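PDB 4MHR: ectoine dioxygenase, which catalyses the iron- and 2-oxoglutarate-dependent hydroxylation of L-ectoine to 5-hydroxyectoine, a compatible solute that protects cells against osmotic stress. Local coordinates for residues 112-118 with 302-308. Residues are numbered along the deposited sequence; the frame is centred on the assembly and turned at random.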
ATOM      1  N   ARG A 112     -10.377  -5.719 -12.111  1.00 35.14           N
ATOM      2  CA  ARG A 112     -11.602  -6.150 -11.485  1.00 31.75           C
ATOM      3  C   ARG A 112     -11.431  -6.311  -9.957  1.00 31.25           C
ATOM      4  O   ARG A 112     -12.349  -6.000  -9.213  1.00 30.47           O
ATOM      5  CB  ARG A 112     -12.063  -7.473 -12.099  1.00 31.20           C
ATOM      6  CG  ARG A 112     -13.391  -8.024 -11.609  1.00 30.89           C
ATOM      7  CD  ARG A 112     -14.564  -7.023 -11.606  1.00 32.45           C
ATOM      8  NE  ARG A 112     -15.717  -7.690 -10.975  1.00 31.52           N
ATOM      9  CZ  ARG A 112     -15.906  -7.832  -9.665  1.00 35.57           C
ATOM     10  NH1 ARG A 112     -15.019  -7.330  -8.771  1.00 33.52           N
ATOM     11  NH2 ARG A 112     -16.975  -8.469  -9.215  1.00 33.39           N
ATOM     12  N   LEU A 113     -10.300  -6.868  -9.516  1.00 29.76           N
ATOM     13  CA  LEU A 113      -9.978  -6.883  -8.068  1.00 30.41           C
ATOM     14  C   LEU A 113     -10.024  -5.446  -7.496  1.00 29.89           C
ATOM     15  O   LEU A 113     -10.717  -5.185  -6.520  1.00 28.82           O
ATOM     16  CB  LEU A 113      -8.645  -7.560  -7.813  1.00 30.51           C
ATOM     17  CG  LEU A 113      -8.121  -7.548  -6.378  1.00 26.67           C
ATOM     18  CD1 LEU A 113      -9.013  -8.381  -5.497  1.00 23.64           C
ATOM     19  CD2 LEU A 113      -6.731  -8.102  -6.357  1.00 28.69           C
ATOM     20  N   ALA A 114      -9.374  -4.501  -8.167  1.00 30.03           N
ATOM     21  CA  ALA A 114      -9.237  -3.193  -7.644  1.00 27.50           C
ATOM     22  C   ALA A 114     -10.585  -2.557  -7.484  1.00 31.02           C
ATOM     23  O   ALA A 114     -10.809  -1.787  -6.514  1.00 27.17           O
ATOM     24  CB  ALA A 114      -8.354  -2.347  -8.538  1.00 29.53           C
ATOM     25  N   ALA A 115     -11.499  -2.870  -8.416  1.00 28.59           N
ATOM     26  CA  ALA A 115     -12.847  -2.250  -8.450  1.00 28.01           C
ATOM     27  C   ALA A 115     -13.806  -2.949  -7.539  1.00 28.51           C
ATOM     28  O   ALA A 115     -14.942  -2.508  -7.351  1.00 29.42           O
ATOM     29  CB  ALA A 115     -13.428  -2.222  -9.916  1.00 32.69           C
ATOM     30  N   ASP A 116     -13.432  -4.091  -7.009  1.00 27.19           N
ATOM     31  CA  ASP A 116     -14.405  -4.853  -6.274  1.00 28.99           C
ATOM     32  C   ASP A 116     -14.887  -4.115  -4.998  1.00 32.97           C
ATOM     33  O   ASP A 116     -14.097  -3.529  -4.236  1.00 30.13           O
ATOM     34  CB  ASP A 116     -13.793  -6.187  -5.898  1.00 28.76           C
ATOM     35  CG  ASP A 116     -14.795  -7.146  -5.345  1.00 35.84           C
ATOM     36  OD1 ASP A 116     -15.302  -7.933  -6.173  1.00 36.77           O
ATOM     37  OD2 ASP A 116     -15.051  -7.168  -4.099  1.00 35.76           O
ATOM     38  N   ALA A 117     -16.175  -4.143  -4.784  1.00 33.48           N
ATOM     39  CA  ALA A 117     -16.819  -3.468  -3.673  1.00 35.08           C
ATOM     40  C   ALA A 117     -16.221  -3.841  -2.295  1.00 34.84           C
ATOM     41  O   ALA A 117     -16.142  -3.004  -1.405  1.00 30.49           O
ATOM     42  CB  ALA A 117     -18.294  -3.809  -3.677  1.00 37.88           C
ATOM     43  N   ARG A 118     -15.777  -5.074  -2.132  1.00 28.86           N
ATOM     44  CA  ARG A 118     -15.237  -5.486  -0.865  1.00 29.31           C
ATOM     45  C   ARG A 118     -13.950  -4.705  -0.571  1.00 31.58           C
ATOM     46  O   ARG A 118     -13.608  -4.620   0.585  1.00 28.26           O
ATOM     47  CB  ARG A 118     -14.938  -6.985  -0.826  1.00 30.96           C
ATOM     48  CG  ARG A 118     -16.164  -7.868  -0.757  1.00 36.49           C
ATOM     49  CD  ARG A 118     -15.829  -9.318  -1.119  1.00 36.37           C
ATOM     50  NE  ARG A 118     -15.671  -9.445  -2.554  1.00 33.33           N
ATOM     51  CZ  ARG A 118     -15.591 -10.603  -3.211  1.00 30.87           C
ATOM     52  NH1 ARG A 118     -15.641 -11.777  -2.559  1.00 32.29           N
ATOM     53  NH2 ARG A 118     -15.476 -10.568  -4.516  1.00 31.20           N
ATOM     54  N   ARG A 302     -15.053   2.953 -10.844  1.00 37.63           N
ATOM     55  CA  ARG A 302     -16.465   2.481 -10.806  1.00 40.11           C
ATOM     56  C   ARG A 302     -16.441   1.205 -10.025  1.00 37.36           C
ATOM     57  O   ARG A 302     -15.628   0.394 -10.315  1.00 40.76           O
ATOM     58  CB  ARG A 302     -16.943   2.171 -12.242  1.00 45.32           C
ATOM     59  CG  ARG A 302     -18.353   1.657 -12.358  1.00 51.12           C
ATOM     60  CD  ARG A 302     -18.384   0.357 -13.141  1.00 60.63           C
ATOM     61  NE  ARG A 302     -19.653   0.121 -13.828  1.00 66.68           N
ATOM     62  CZ  ARG A 302     -20.759  -0.310 -13.244  1.00 70.08           C
ATOM     63  NH1 ARG A 302     -20.781  -0.567 -11.932  1.00 77.42           N
ATOM     64  NH2 ARG A 302     -21.856  -0.491 -13.971  1.00 58.27           N
ATOM     65  N   VAL A 303     -17.306   1.039  -9.024  1.00 33.70           N
ATOM     66  CA  VAL A 303     -17.300  -0.134  -8.194  1.00 35.56           C
ATOM     67  C   VAL A 303     -18.063  -1.313  -8.787  1.00 39.37           C
ATOM     68  O   VAL A 303     -19.200  -1.157  -9.215  1.00 39.32           O
ATOM     69  CB  VAL A 303     -17.882   0.193  -6.798  1.00 34.37           C
ATOM     70  CG1 VAL A 303     -17.892  -1.020  -5.884  1.00 38.64           C
ATOM     71  CG2 VAL A 303     -17.120   1.360  -6.185  1.00 37.60           C
ATOM     72  N   GLU A 304     -17.496  -2.518  -8.700  1.00 37.60           N
ATOM     73  CA  GLU A 304     -18.188  -3.729  -9.186  1.00 35.00           C
ATOM     74  C   GLU A 304     -18.591  -4.597  -8.038  1.00 38.40           C
ATOM     75  O   GLU A 304     -17.870  -4.732  -7.083  1.00 40.82           O
ATOM     76  CB  GLU A 304     -17.274  -4.534 -10.083  1.00 36.08           C
ATOM     77  CG  GLU A 304     -16.662  -3.706 -11.177  1.00 39.54           C
ATOM     78  CD  GLU A 304     -17.618  -3.579 -12.347  1.00 44.60           C
ATOM     79  OE1 GLU A 304     -18.720  -4.180 -12.290  1.00 47.27           O
ATOM     80  OE2 GLU A 304     -17.274  -2.865 -13.285  1.00 54.48           O
ATOM     81  N   ARG A 305     -19.762  -5.199  -8.129  1.00 39.40           N
ATOM     82  CA  ARG A 305     -20.289  -6.064  -7.089  1.00 44.29           C
ATOM     83  C   ARG A 305     -20.400  -7.473  -7.711  1.00 47.59           C
ATOM     84  O   ARG A 305     -20.473  -7.605  -8.924  1.00 47.41           O
ATOM     85  CB  ARG A 305     -21.603  -5.489  -6.567  1.00 48.82           C
ATOM     86  CG  ARG A 305     -21.410  -4.159  -5.847  1.00 58.23           C
ATOM     87  CD  ARG A 305     -22.638  -3.247  -5.684  1.00 60.88           C
ATOM     88  NE  ARG A 305     -22.226  -1.856  -5.405  1.00 70.20           N
ATOM     89  CZ  ARG A 305     -21.694  -1.417  -4.250  1.00 68.37           C
ATOM     90  NH1 ARG A 305     -21.531  -2.241  -3.231  1.00 61.82           N
ATOM     91  NH2 ARG A 305     -21.333  -0.135  -4.108  1.00 66.46           N
ATOM     92  N   GLY A 306     -20.265  -8.508  -6.890  1.00 46.06           N
ATOM     93  CA  GLY A 306     -20.328  -9.883  -7.319  1.00 45.25           C
ATOM     94  C   GLY A 306     -19.002 -10.616  -7.243  1.00 50.74           C
ATOM     95  O   GLY A 306     -17.948  -9.991  -7.042  1.00 51.10           O
ATOM     96  N   PRO A 307     -19.041 -11.952  -7.443  1.00 55.00           N
ATOM     97  CA  PRO A 307     -17.836 -12.769  -7.318  1.00 52.94           C
ATOM     98  C   PRO A 307     -16.868 -12.429  -8.428  1.00 48.23           C
ATOM     99  O   PRO A 307     -17.265 -11.854  -9.452  1.00 48.14           O
ATOM    100  CB  PRO A 307     -18.352 -14.210  -7.441  1.00 61.79           C
ATOM    101  CG  PRO A 307     -19.858 -14.113  -7.540  1.00 60.21           C
ATOM    102  CD  PRO A 307     -20.153 -12.730  -8.019  1.00 57.46           C
ATOM    103  N   LEU A 308     -15.594 -12.694  -8.191  1.00 45.54           N
ATOM    104  CA  LEU A 308     -14.590 -12.467  -9.211  1.00 47.82           C
ATOM    105  C   LEU A 308     -14.668 -13.581 -10.260  1.00 55.97           C
ATOM    106  O   LEU A 308     -14.115 -13.447 -11.313  1.00 50.69           O
ATOM    107  CB  LEU A 308     -13.192 -12.472  -8.609  1.00 46.14           C
ATOM    108  CG  LEU A 308     -12.902 -11.419  -7.566  1.00 47.59           C
ATOM    109  CD1 LEU A 308     -11.494 -11.626  -7.073  1.00 49.67           C
ATOM    110  CD2 LEU A 308     -13.070 -10.051  -8.202  1.00 50.74           C
TER
HETATM  111  O   HOH W   1     -17.992  -7.866  -4.988  1.00 42.78           O
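E304 hydrogen-bonds through both backbone polar groups to the junction between helices 108-115 and 117-127, its N to A115 O (2.9 Å) and its O to A117 N (2.9 Å), so that E304 and D116 form a single, isolated beta bridge. In this cupin-fold dioxygenase of the PhyH family the bridge ties the C-terminal segment 302-308 to the turn between the two helices, away from the iron site. D116 is the N-cap of helix 117-127: its OD2 accepts from R118 N and, on the syn side, from R118 NE, the two donors arriving from opposite faces of the carboxylate. R112 NH1 takes the anti lone pair of D116 OD1 in a nearly straight bond (2.7 Å, 169°), and R118 NH2 also donates to that oxygen, so four N-H groups, with a water on OD1, hold the carboxylate. A bend at chi2 (49°) helps lay the R112 guanidinium between E304 CB on one face and L308 CD2 on the opposite face. Beyond D116, A117 CB packs on V303 CG1 (3.6 Å), while R305 forms a salt bridge with D121. R112 NH2 also makes a bent bond (2.8 Å, 135°) to G306 O, from above the carbonyl plane.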